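Probable spore coat polysaccharide biosynthesis protein E (Chromobacterium violaceum ATCC 12472, PDB 3G8R) probably acts as a zinc-binding N-acylneuraminate-9-phosphate synthase, of which this chain comprises the NeuB-type TIM barrel and the SAF domain. Local coordinates at residues M17-H22 / D231-N236; H22-I27 / V84-A89; Q46-D51 / K68-T73; A214-A219 / A257-G262. All blocks are in the same frame, centred on the assembly; numbering follows the deposited sequence.

Contact 1. Residues M17-H22 / D231-N236; sequences MGNVEH and DQYGIN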
loop_
_atom_site.group_PDB
_atom_site.type_symbol
_atom_site.label_atom_id
_atom_site.label_comp_id
_atom_site.label_asym_id
_atom_site.label_seq_id
_atom_site.Cartn_x
_atom_site.Cartn_y
_atom_site.Cartn_z
HETATM N N MSE A 17 31.584 -14.574 -3.490
HETATM C CA MSE A 17 31.970 -15.965 -3.701
HETATM C C MSE A 17 33.382 -16.302 -3.216
HETATM O O MSE A 17 33.963 -17.288 -3.663
HETATM C CB MSE A 17 31.787 -16.383 -5.168
HETATM C CG MSE A 17 30.390 -16.207 -5.718
HETATM SE SE MSE A 17 29.000 -17.082 -4.920
HETATM C CE MSE A 17 29.546 -18.781 -4.826
ATOM N N GLY A 18 33.912 -15.494 -2.295
ATOM C CA GLY A 18 35.300 -15.583 -1.860
ATOM C C GLY A 18 36.279 -14.803 -2.729
ATOM O O GLY A 18 37.504 -14.830 -2.481
ATOM N N ASN A 19 35.758 -14.091 -3.731
ATOM C CA ASN A 19 36.598 -13.478 -4.767
ATOM C C ASN A 19 36.375 -11.967 -4.891
ATOM O O ASN A 19 35.259 -11.557 -5.152
ATOM C CB ASN A 19 36.353 -14.191 -6.111
ATOM C CG ASN A 19 37.168 -13.604 -7.261
ATOM O OD1 ASN A 19 37.567 -12.434 -7.230
ATOM N ND2 ASN A 19 37.389 -14.409 -8.301
ATOM N N VAL A 20 37.436 -11.162 -4.740
ATOM C CA VAL A 20 37.330 -9.695 -4.786
ATOM C C VAL A 20 37.123 -9.072 -6.167
ATOM O O VAL A 20 36.282 -8.197 -6.327
ATOM C CB VAL A 20 38.546 -9.004 -4.152
ATOM C CG1 VAL A 20 38.556 -7.490 -4.495
ATOM C CG2 VAL A 20 38.553 -9.220 -2.662
ATOM N N GLU A 21 37.933 -9.474 -7.141
ATOM C CA GLU A 21 37.740 -9.072 -8.525
ATOM C C GLU A 21 36.238 -9.204 -8.808
ATOM O O GLU A 21 35.581 -8.248 -9.268
ATOM C CB GLU A 21 38.529 -10.032 -9.420
ATOM C CG GLU A 21 39.436 -9.408 -10.472
ATOM C CD GLU A 21 40.431 -10.433 -11.054
ATOM O OE1 GLU A 21 40.024 -11.282 -11.885
ATOM O OE2 GLU A 21 41.626 -10.390 -10.673
ATOM N N HIS A 22 35.696 -10.384 -8.503
ATOM C CA HIS A 22 34.255 -10.637 -8.620
ATOM C C HIS A 22 33.575 -10.111 -7.375
ATOM O O HIS A 22 33.705 -10.672 -6.303
ATOM C CB HIS A 22 33.984 -12.140 -8.748
ATOM C CG HIS A 22 32.541 -12.471 -8.958
ATOM N ND1 HIS A 22 31.715 -12.886 -7.933
ATOM C CD2 HIS A 22 31.771 -12.422 -10.073
ATOM C CE1 HIS A 22 30.498 -13.083 -8.412
ATOM N NE2 HIS A 22 30.508 -12.816 -9.708
ATOM N N ASP A 231 29.647 -17.381 -16.223
ATOM C CA ASP A 231 30.060 -18.731 -16.559
ATOM C C ASP A 231 31.140 -19.097 -15.535
ATOM O O ASP A 231 32.093 -18.338 -15.308
ATOM C CB ASP A 231 30.521 -18.849 -18.026
ATOM C CG ASP A 231 31.216 -17.574 -18.558
ATOM O OD1 ASP A 231 31.069 -17.311 -19.786
ATOM O OD2 ASP A 231 31.900 -16.851 -17.770
ATOM N N GLN A 232 30.953 -20.248 -14.890
ATOM C CA GLN A 232 31.655 -20.609 -13.642
ATOM C C GLN A 232 31.460 -19.548 -12.518
ATOM O O GLN A 232 32.442 -18.953 -12.056
ATOM C CB GLN A 232 33.163 -20.960 -13.854
ATOM C CG GLN A 232 33.690 -21.263 -15.324
ATOM C CD GLN A 232 33.043 -22.479 -16.036
ATOM O OE1 GLN A 232 32.723 -23.501 -15.412
ATOM N NE2 GLN A 232 32.874 -22.362 -17.357
ATOM N N TYR A 233 30.176 -19.285 -12.193
ATOM C CA TYR A 233 29.602 -18.685 -10.937
ATOM C C TYR A 233 28.086 -18.673 -11.079
ATOM O O TYR A 233 27.535 -17.995 -11.957
ATOM C CB TYR A 233 30.074 -17.257 -10.564
ATOM C CG TYR A 233 31.420 -17.208 -9.841
ATOM C CD1 TYR A 233 31.741 -18.122 -8.820
ATOM C CD2 TYR A 233 32.390 -16.262 -10.200
ATOM C CE1 TYR A 233 33.016 -18.094 -8.183
ATOM C CE2 TYR A 233 33.648 -16.217 -9.569
ATOM C CZ TYR A 233 33.961 -17.129 -8.562
ATOM O OH TYR A 233 35.210 -17.060 -7.960
ATOM N N GLY A 234 27.415 -19.441 -10.225
ATOM C CA GLY A 234 25.954 -19.448 -10.201
ATOM C C GLY A 234 25.365 -18.328 -9.353
ATOM O O GLY A 234 26.085 -17.460 -8.827
ATOM N N ILE A 235 24.045 -18.340 -9.227
ATOM C CA ILE A 235 23.370 -17.392 -8.355
ATOM C C ILE A 235 22.264 -18.117 -7.617
ATOM O O ILE A 235 21.639 -19.050 -8.165
ATOM C CB ILE A 235 22.814 -16.171 -9.138
ATOM C CG1 ILE A 235 22.503 -15.029 -8.189
ATOM C CG2 ILE A 235 21.587 -16.535 -10.025
ATOM C CD1 ILE A 235 22.356 -13.685 -8.900
ATOM N N ASN A 236 22.011 -17.709 -6.378
ATOM C CA ASN A 236 20.904 -18.326 -5.699
ATOM C C ASN A 236 19.560 -17.727 -6.034
ATOM O O ASN A 236 19.417 -16.802 -6.828
ATOM C CB ASN A 236 21.115 -18.433 -4.196
ATOM C CG ASN A 236 21.594 -17.153 -3.584
ATOM O OD1 ASN A 236 22.763 -16.808 -3.701
ATOM N ND2 ASN A 236 20.705 -16.441 -2.928
#
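With CG of H22 trans to its backbone N (chi1 -176°) and CG of Y233 set trans to its own carbonyl carbon (chi1 -82°), imidazole and phenol run antiparallel alongside one another. The contact closes the seam of the TIM barrel at the strand C-terminal ends: residues 17-22 follow the first strand, 7-11, and residues 231-236 follow the eighth, 221-225. The two rings meet obliquely, centroids 4.6 Å apart and planes turned by 35°, and CD2 of Y233 stands 3.8 Å above the centre of the H22 ring. Weak hydrogen bonds from the H22 ring nitrogens to the carbonyls of H16 and L228 help to fix the rotation of the imidazole. The selenomethionine M17 supplies the apolar partner, a CH-pi contact: its CG lies over a face of the Y233 ring, 4.3 Å from the centroid, while its CB packs 3.7 Å from CE1 of Y233. At the far end of the phenol the N19 amide arrives near the ring plane and across the side chain, ND2 donating weakly to Y233 OH at 3.4 Å. The same amide caps the start of helix 21-33: N19 OD1 receives H22 N at 3.1 Å, the donor standing above the carbonyl plane.

Contact 2. Residues H22-I27 / V84-A89; sequences HGVALI and VAEMKA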
loop_
_atom_site.group_PDB
_atom_site.type_symbol
_atom_site.label_atom_id
_atom_site.label_comp_id
_atom_site.label_asym_id
_atom_site.label_seq_id
_atom_site.Cartn_x
_atom_site.Cartn_y
_atom_site.Cartn_z
ATOM N N HIS A 22 35.696 -10.384 -8.503
ATOM C CA HIS A 22 34.255 -10.637 -8.620
ATOM C C HIS A 22 33.575 -10.111 -7.375
ATOM O O HIS A 22 33.705 -10.672 -6.303
ATOM C CB HIS A 22 33.984 -12.140 -8.748
ATOM C CG HIS A 22 32.541 -12.471 -8.958
ATOM N ND1 HIS A 22 31.715 -12.886 -7.933
ATOM C CD2 HIS A 22 31.771 -12.422 -10.073
ATOM C CE1 HIS A 22 30.498 -13.083 -8.412
ATOM N NE2 HIS A 22 30.508 -12.816 -9.708
ATOM N N GLY A 23 32.855 -9.028 -7.481
ATOM C CA GLY A 23 32.494 -8.359 -6.253
ATOM C C GLY A 23 32.843 -6.929 -6.515
ATOM O O GLY A 23 32.063 -6.026 -6.229
ATOM N N VAL A 24 34.003 -6.712 -7.110
ATOM C CA VAL A 24 34.216 -5.438 -7.784
ATOM C C VAL A 24 33.360 -5.398 -9.068
ATOM O O VAL A 24 32.637 -4.428 -9.307
ATOM C CB VAL A 24 35.709 -5.162 -8.021
ATOM C CG1 VAL A 24 35.909 -4.151 -9.133
ATOM C CG2 VAL A 24 36.327 -4.663 -6.743
ATOM N N ALA A 25 33.396 -6.480 -9.852
ATOM C CA ALA A 25 32.631 -6.546 -11.111
ATOM C C ALA A 25 31.114 -6.513 -10.892
ATOM O O ALA A 25 30.332 -6.267 -11.825
ATOM C CB ALA A 25 33.026 -7.771 -11.918
ATOM N N LEU A 26 30.727 -6.743 -9.647
ATOM C CA LEU A 26 29.365 -6.805 -9.273
ATOM C C LEU A 26 28.872 -5.471 -8.767
ATOM O O LEU A 26 27.732 -5.109 -9.047
ATOM C CB LEU A 26 29.195 -7.827 -8.167
ATOM C CG LEU A 26 27.894 -7.659 -7.382
ATOM C CD1 LEU A 26 26.675 -8.057 -8.234
ATOM C CD2 LEU A 26 27.969 -8.443 -6.090
ATOM N N ILE A 27 29.678 -4.761 -7.977
ATOM C CA ILE A 27 29.342 -3.393 -7.590
ATOM C C ILE A 27 29.124 -2.566 -8.850
ATOM O O ILE A 27 28.109 -1.861 -8.971
ATOM C CB ILE A 27 30.453 -2.743 -6.782
ATOM C CG1 ILE A 27 30.316 -3.115 -5.310
ATOM C CG2 ILE A 27 30.453 -1.222 -6.961
ATOM C CD1 ILE A 27 31.683 -3.288 -4.577
ATOM N N VAL A 84 34.835 -1.998 0.209
ATOM C CA VAL A 84 34.365 -0.709 0.672
ATOM C C VAL A 84 34.907 0.392 -0.227
ATOM O O VAL A 84 34.197 1.339 -0.572
ATOM C CB VAL A 84 34.824 -0.440 2.104
ATOM C CG1 VAL A 84 34.472 0.994 2.528
ATOM C CG2 VAL A 84 34.229 -1.486 3.053
ATOM N N ALA A 85 36.165 0.245 -0.619
ATOM C CA ALA A 85 36.822 1.252 -1.395
ATOM C C ALA A 85 36.035 1.492 -2.674
ATOM O O ALA A 85 35.629 2.629 -2.939
ATOM C CB ALA A 85 38.224 0.838 -1.671
ATOM N N GLU A 86 35.777 0.430 -3.437
ATOM C CA GLU A 86 34.914 0.520 -4.615
ATOM C C GLU A 86 33.510 1.013 -4.247
ATOM O O GLU A 86 33.076 2.043 -4.767
ATOM C CB GLU A 86 34.812 -0.809 -5.370
ATOM C CG GLU A 86 35.943 -1.095 -6.367
ATOM C CD GLU A 86 35.938 -0.229 -7.653
ATOM O OE1 GLU A 86 34.905 -0.199 -8.367
ATOM O OE2 GLU A 86 37.003 0.387 -7.959
HETATM N N MSE A 87 32.805 0.315 -3.353
HETATM C CA MSE A 87 31.490 0.790 -2.920
HETATM C C MSE A 87 31.453 2.312 -2.947
HETATM O O MSE A 87 30.666 2.909 -3.671
HETATM C CB MSE A 87 31.155 0.311 -1.509
HETATM C CG MSE A 87 30.605 -1.068 -1.481
HETATM SE SE MSE A 87 30.478 -1.909 0.121
HETATM C CE MSE A 87 30.231 -3.481 -0.644
ATOM N N LYS A 88 32.338 2.930 -2.168
ATOM C CA LYS A 88 32.370 4.380 -2.030
ATOM C C LYS A 88 32.791 5.051 -3.316
ATOM O O LYS A 88 32.212 6.064 -3.700
ATOM C CB LYS A 88 33.274 4.783 -0.872
ATOM C CG LYS A 88 32.769 4.284 0.486
ATOM C CD LYS A 88 33.855 4.344 1.540
ATOM C CE LYS A 88 33.286 4.792 2.888
ATOM N NZ LYS A 88 34.352 5.285 3.811
ATOM N N ALA A 89 33.774 4.467 -3.993
ATOM C CA ALA A 89 34.181 4.950 -5.305
ATOM C C ALA A 89 33.005 5.199 -6.250
ATOM O O ALA A 89 33.003 6.186 -6.980
ATOM C CB ALA A 89 35.133 3.995 -5.926
#
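The E86 carboxylate is the flat group at this interface, and over one of its faces lies V24 CG1, 4.2 Å from E86 CD and 4.1 Å from E86 OE1. That methyl offers no polar partner; the charge is answered by R28, one turn further along the helix of V24, whose NE forms a salt bridge with OE1. Thus the acid is drawn toward helix 21-33 at its tip and packs on it through its stem. Chi1 of -84° sets E86 CG anti to the carbonyl carbon and against V24 CG2, 3.6 Å away; the bend at chi2 (-71°) then turns the carboxylate beneath V24 CG1, and the two side chains cross at about a right angle. Deeper in, the side-chain contact is apolar. I27 sends its CD1 methyl across the gap, where it meets CG of the selenomethionine M87 at 4.0 Å and CB of E86 at 4.1 Å. M87, extended beyond CG, runs at roughly a right angle to the isoleucine. I27 and M87 both reach F43 of strand 40-47, so the helices share one underlying strand. Their local axes are 9.9 Å apart and diverge by just 13°. Two nearly parallel helices, one leading into strand 40-47 and the other leaving it, are the layout of consecutive beta-alpha-beta units in the outer layer of a TIM barrel.

Contact 3. Residues Q46-D51 / K68-T73; sequences QYRNLD and KRFEET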
loop_
_atom_site.group_PDB
_atom_site.type_symbol
_atom_site.label_atom_id
_atom_site.label_comp_id
_atom_site.label_asym_id
_atom_site.label_seq_id
_atom_site.Cartn_x
_atom_site.Cartn_y
_atom_site.Cartn_z
ATOM N N GLN A 46 28.836 -8.445 4.887
ATOM C CA GLN A 46 28.580 -9.183 6.133
ATOM C C GLN A 46 29.896 -9.470 6.811
ATOM O O GLN A 46 30.769 -10.069 6.219
ATOM C CB GLN A 46 27.896 -10.493 5.812
ATOM C CG GLN A 46 26.430 -10.313 5.534
ATOM C CD GLN A 46 25.703 -11.614 5.326
ATOM O OE1 GLN A 46 26.247 -12.685 5.556
ATOM N NE2 GLN A 46 24.461 -11.527 4.877
ATOM N N TYR A 47 30.062 -9.031 8.046
ATOM C CA TYR A 47 31.316 -9.267 8.734
ATOM C C TYR A 47 31.129 -10.309 9.783
ATOM O O TYR A 47 30.313 -10.136 10.681
ATOM C CB TYR A 47 31.794 -8.009 9.425
ATOM C CG TYR A 47 32.501 -7.024 8.551
ATOM C CD1 TYR A 47 32.411 -7.099 7.170
ATOM C CD2 TYR A 47 33.222 -5.982 9.115
ATOM C CE1 TYR A 47 33.049 -6.181 6.369
ATOM C CE2 TYR A 47 33.861 -5.058 8.324
ATOM C CZ TYR A 47 33.772 -5.163 6.948
ATOM O OH TYR A 47 34.403 -4.247 6.140
ATOM N N ARG A 48 31.881 -11.393 9.630
ATOM C CA ARG A 48 32.100 -12.415 10.654
ATOM C C ARG A 48 33.608 -12.611 10.841
ATOM O O ARG A 48 34.352 -12.730 9.864
ATOM C CB ARG A 48 31.497 -13.749 10.230
ATOM C CG ARG A 48 29.976 -13.782 10.188
ATOM C CD ARG A 48 29.456 -15.096 9.574
ATOM N NE ARG A 48 28.013 -15.046 9.422
ATOM C CZ ARG A 48 27.393 -14.472 8.401
ATOM N NH1 ARG A 48 28.088 -13.904 7.425
ATOM N NH2 ARG A 48 26.074 -14.476 8.350
ATOM N N ASN A 49 34.059 -12.636 12.091
ATOM C CA ASN A 49 35.433 -12.963 12.394
ATOM C C ASN A 49 35.524 -14.456 12.422
ATOM O O ASN A 49 35.330 -15.082 13.466
ATOM C CB ASN A 49 35.830 -12.405 13.748
ATOM C CG ASN A 49 37.305 -12.322 13.905
ATOM O OD1 ASN A 49 37.907 -13.132 14.615
ATOM N ND2 ASN A 49 37.920 -11.351 13.206
ATOM N N LEU A 50 35.799 -15.022 11.251
ATOM C CA LEU A 50 35.663 -16.455 11.045
ATOM C C LEU A 50 36.483 -17.309 12.000
ATOM O O LEU A 50 36.084 -18.435 12.315
ATOM C CB LEU A 50 35.907 -16.819 9.587
ATOM C CG LEU A 50 34.674 -17.371 8.840
ATOM C CD1 LEU A 50 33.474 -16.440 8.822
ATOM C CD2 LEU A 50 35.057 -17.751 7.417
ATOM N N ASP A 51 37.602 -16.744 12.478
ATOM C CA ASP A 51 38.433 -17.332 13.559
ATOM C C ASP A 51 37.660 -17.650 14.840
ATOM O O ASP A 51 37.703 -18.789 15.320
ATOM C CB ASP A 51 39.598 -16.399 13.919
ATOM C CG ASP A 51 40.775 -16.489 12.931
ATOM O OD1 ASP A 51 40.880 -17.502 12.173
ATOM O OD2 ASP A 51 41.603 -15.533 12.939
ATOM N N LYS A 68 30.058 -24.537 5.989
ATOM C CA LYS A 68 30.914 -24.747 4.824
ATOM C C LYS A 68 30.840 -23.554 3.891
ATOM O O LYS A 68 31.872 -23.088 3.360
ATOM C CB LYS A 68 30.497 -26.020 4.077
ATOM C CG LYS A 68 31.429 -26.445 2.974
ATOM C CD LYS A 68 30.978 -27.724 2.312
ATOM C CE LYS A 68 31.206 -27.660 0.790
ATOM N NZ LYS A 68 31.943 -28.875 0.239
ATOM N N ARG A 69 29.621 -23.058 3.697
ATOM C CA ARG A 69 29.425 -21.889 2.851
ATOM C C ARG A 69 30.270 -20.718 3.391
ATOM O O ARG A 69 30.968 -20.051 2.609
ATOM C CB ARG A 69 27.930 -21.573 2.691
ATOM C CG ARG A 69 27.594 -20.140 2.337
ATOM C CD ARG A 69 27.629 -19.783 0.824
ATOM N NE ARG A 69 26.815 -18.569 0.601
ATOM C CZ ARG A 69 26.868 -17.753 -0.458
ATOM N NH1 ARG A 69 27.722 -17.977 -1.470
ATOM N NH2 ARG A 69 26.056 -16.689 -0.492
ATOM N N PHE A 70 30.259 -20.526 4.714
ATOM C CA PHE A 70 31.022 -19.467 5.337
ATOM C C PHE A 70 32.514 -19.624 5.178
ATOM O O PHE A 70 33.216 -18.662 4.853
ATOM C CB PHE A 70 30.699 -19.356 6.821
ATOM C CG PHE A 70 29.352 -18.750 7.113
ATOM C CD1 PHE A 70 28.738 -18.956 8.338
ATOM C CD2 PHE A 70 28.681 -17.982 6.164
ATOM C CE1 PHE A 70 27.495 -18.397 8.611
ATOM C CE2 PHE A 70 27.425 -17.429 6.444
ATOM C CZ PHE A 70 26.842 -17.642 7.654
ATOM N N GLU A 71 33.008 -20.832 5.419
ATOM C CA GLU A 71 34.449 -21.081 5.327
ATOM C C GLU A 71 34.957 -20.869 3.903
ATOM O O GLU A 71 35.990 -20.242 3.714
ATOM C CB GLU A 71 34.830 -22.471 5.861
ATOM C CG GLU A 71 34.664 -22.628 7.383
ATOM C CD GLU A 71 35.078 -24.012 7.923
ATOM O OE1 GLU A 71 35.751 -24.053 8.986
ATOM O OE2 GLU A 71 34.741 -25.057 7.294
ATOM N N GLU A 72 34.213 -21.366 2.919
ATOM C CA GLU A 72 34.623 -21.305 1.512
ATOM C C GLU A 72 34.738 -19.899 0.914
ATOM O O GLU A 72 35.565 -19.661 0.024
ATOM C CB GLU A 72 33.650 -22.085 0.645
ATOM C CG GLU A 72 33.831 -23.588 0.662
ATOM C CD GLU A 72 32.820 -24.288 -0.238
ATOM O OE1 GLU A 72 33.089 -25.445 -0.637
ATOM O OE2 GLU A 72 31.760 -23.678 -0.558
ATOM N N THR A 73 33.902 -18.982 1.390
ATOM C CA THR A 73 33.832 -17.651 0.802
ATOM C C THR A 73 34.557 -16.602 1.640
ATOM O O THR A 73 34.452 -15.397 1.370
ATOM C CB THR A 73 32.380 -17.216 0.581
ATOM O OG1 THR A 73 31.652 -17.405 1.791
ATOM C CG2 THR A 73 31.740 -18.049 -0.512
#
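R48 lays its guanidinium flat on the ring of F70, the two centres 3.9 Å apart and the planes inclined by 28°. The overlap is offset: R48 CZ comes within 3.3 Å of F70 CZ, at the rim of the ring, whereas R48 CD, earlier in the chain, sits over the middle of the same ring, 4.0 Å from its centroid. An extended path from CG to NE carries the arginine across the phenylalanine in this way, so that methylene and cation both use the aromatic surface. Q46 steadies the group from its edge: R48 NH1 donates to Q46 OE1 at 2.9 Å with the acceptor in the guanidinium plane, and NH2 adds a weaker bond to the same oxygen. The Q46 amide is in turn held through NE2 by E11, a second-shell tie, and F99 gives the arginine a cation-pi partner besides F70. Further out, L50, in the first turn after N-cap residue N49, rests its CD2 methyl 3.3 Å from the F70 carbonyl O. The F70 ring also meets F303 and L278 of the second subunit. A zinc ion lies about 8 Å from the R48 side chain, which places this stack near the metal site at the C-terminal end of the barrel; it probably borders the active-site mouth, where a neighbouring subunit's SAF region adjoins it, consistent with NeuB-type sialic acid synthases.

Contact 4. Residues A214-A219 / A257-G262; sequences AVAQGA and AMLGDG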
loop_
_atom_site.group_PDB
_atom_site.type_symbol
_atom_site.label_atom_id
_atom_site.label_comp_id
_atom_site.label_asym_id
_atom_site.label_seq_id
_atom_site.Cartn_x
_atom_site.Cartn_y
_atom_site.Cartn_z
ATOM N N ALA A 214 5.268 -2.366 -1.130
ATOM C CA ALA A 214 6.078 -2.018 0.013
ATOM C C ALA A 214 6.126 -0.508 0.125
ATOM O O ALA A 214 5.961 0.054 1.195
ATOM C CB ALA A 214 7.475 -2.601 -0.129
ATOM N N VAL A 215 6.336 0.148 -1.004
ATOM C CA VAL A 215 6.413 1.588 -1.005
ATOM C C VAL A 215 5.100 2.147 -0.533
ATOM O O VAL A 215 5.060 3.125 0.222
ATOM C CB VAL A 215 6.643 2.084 -2.387
ATOM C CG1 VAL A 215 6.471 3.590 -2.420
ATOM C CG2 VAL A 215 8.016 1.680 -2.811
ATOM N N ALA A 216 4.030 1.484 -0.968
ATOM C CA ALA A 216 2.678 2.019 -0.780
ATOM C C ALA A 216 2.421 1.992 0.663
ATOM O O ALA A 216 1.669 2.787 1.171
ATOM C CB ALA A 216 1.638 1.192 -1.486
ATOM N N GLN A 217 3.066 1.073 1.342
ATOM C CA GLN A 217 2.772 0.911 2.728
ATOM C C GLN A 217 3.627 1.828 3.607
ATOM O O GLN A 217 3.543 1.797 4.829
ATOM C CB GLN A 217 2.897 -0.552 3.082
ATOM C CG GLN A 217 1.952 -0.944 4.157
ATOM C CD GLN A 217 1.383 -2.283 3.907
ATOM O OE1 GLN A 217 2.002 -3.095 3.198
ATOM N NE2 GLN A 217 0.187 -2.552 4.466
ATOM N N GLY A 218 4.420 2.680 2.971
ATOM C CA GLY A 218 5.216 3.668 3.686
ATOM C C GLY A 218 6.559 3.161 4.188
ATOM O O GLY A 218 7.090 3.704 5.146
ATOM N N ALA A 219 7.121 2.128 3.569
ATOM C CA ALA A 219 8.535 1.824 3.780
ATOM C C ALA A 219 9.422 2.734 2.922
ATOM O O ALA A 219 9.034 3.134 1.829
ATOM C CB ALA A 219 8.809 0.400 3.482
ATOM N N ALA A 257 5.158 7.291 -8.854
ATOM C CA ALA A 257 4.469 8.201 -9.749
ATOM C C ALA A 257 2.992 7.981 -9.596
ATOM O O ALA A 257 2.216 8.932 -9.446
ATOM C CB ALA A 257 4.873 7.955 -11.174
HETATM N N MSE A 258 2.603 6.711 -9.666
HETATM C CA MSE A 258 1.217 6.331 -9.506
HETATM C C MSE A 258 0.702 6.776 -8.138
HETATM O O MSE A 258 -0.475 6.959 -7.976
HETATM C CB MSE A 258 1.069 4.808 -9.622
HETATM C CG MSE A 258 0.851 4.259 -10.997
HETATM SE SE MSE A 258 0.779 2.460 -10.975
HETATM C CE MSE A 258 0.120 2.431 -12.588
ATOM N N LEU A 259 1.568 6.906 -7.143
ATOM C CA LEU A 259 1.099 7.211 -5.809
ATOM C C LEU A 259 0.884 8.702 -5.643
ATOM O O LEU A 259 0.034 9.141 -4.846
ATOM C CB LEU A 259 2.065 6.665 -4.747
ATOM C CG LEU A 259 1.897 5.177 -4.323
ATOM C CD1 LEU A 259 3.033 4.700 -3.490
ATOM C CD2 LEU A 259 0.632 4.889 -3.564
ATOM N N GLY A 260 1.657 9.482 -6.395
ATOM C CA GLY A 260 1.709 10.917 -6.203
ATOM C C GLY A 260 2.047 11.262 -4.789
ATOM O O GLY A 260 2.527 10.434 -4.059
ATOM N N ASP A 261 1.766 12.490 -4.404
ATOM C CA ASP A 261 2.051 13.009 -3.069
ATOM C C ASP A 261 0.763 13.085 -2.236
ATOM O O ASP A 261 -0.191 13.750 -2.636
ATOM C CB ASP A 261 2.667 14.406 -3.230
ATOM C CG ASP A 261 3.176 15.003 -1.919
ATOM O OD1 ASP A 261 3.479 16.230 -1.914
ATOM O OD2 ASP A 261 3.284 14.268 -0.904
ATOM N N GLY A 262 0.731 12.419 -1.081
ATOM C CA GLY A 262 -0.471 12.394 -0.235
ATOM C C GLY A 262 -0.754 13.739 0.415
ATOM O O GLY A 262 -1.825 13.974 0.965
#
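Apolar packing accounts for the whole meeting of the two segments, and it converges on one methyl group. L259 CD1 touches V215 CG1 at 3.8 Å and the backbone CA of A216 at the same distance, with A216 CB slightly further off at 4.3 Å. The leucine's first torsion (chi1 -84°) puts CG trans to its carbonyl carbon, and chi2 of 169° prolongs the chain, which brings CD1 against the opposite helix. V215 and L259 meet at a slant, the valine using its CG1 branch. No hydrogen bond joins the two segments, though several reach the second subunit. These are the C-terminal ends of helices 209-216 and 242-259, which follow the seventh and eighth strands of the TIM barrel. The first closes in a Schellman motif at G218, whose positive phi turns the chain out of the helix while its N donates to V215 O at 2.9 Å; the second ends at G260, also with positive phi, its N bonded to A257 O at 3.2 Å. Contacts between subunits form a third group. A216 packs on A216 of the second subunit and its carbonyl accepts from K186 NZ there, while L259 also rests on Q217 of that neighbouring chain.

Overall arrangement
Contacts 1, 2 and 3 cluster on one side of the chain's centre. Contacts 1 and 2, with centres 14 Å apart, share H22 and helix 21-33: one joins the loop entering that helix to the loop after strand 221-225, the other packs it on helix 77-89. Contact 3 abuts contact 1, M17 C lying 3.6 Å from T73 CG2, and reaches contact 2 through Y47 and V84. The zinc ion, held by H202 and H225, is near contacts 1 and 3, the M17 side chain being about 10 Å from that of H225. Contact 4 stands apart, its centre 31 to 38 Å from the others, at the dimer interface. Contact 3 also meets the second subunit, but near the metal.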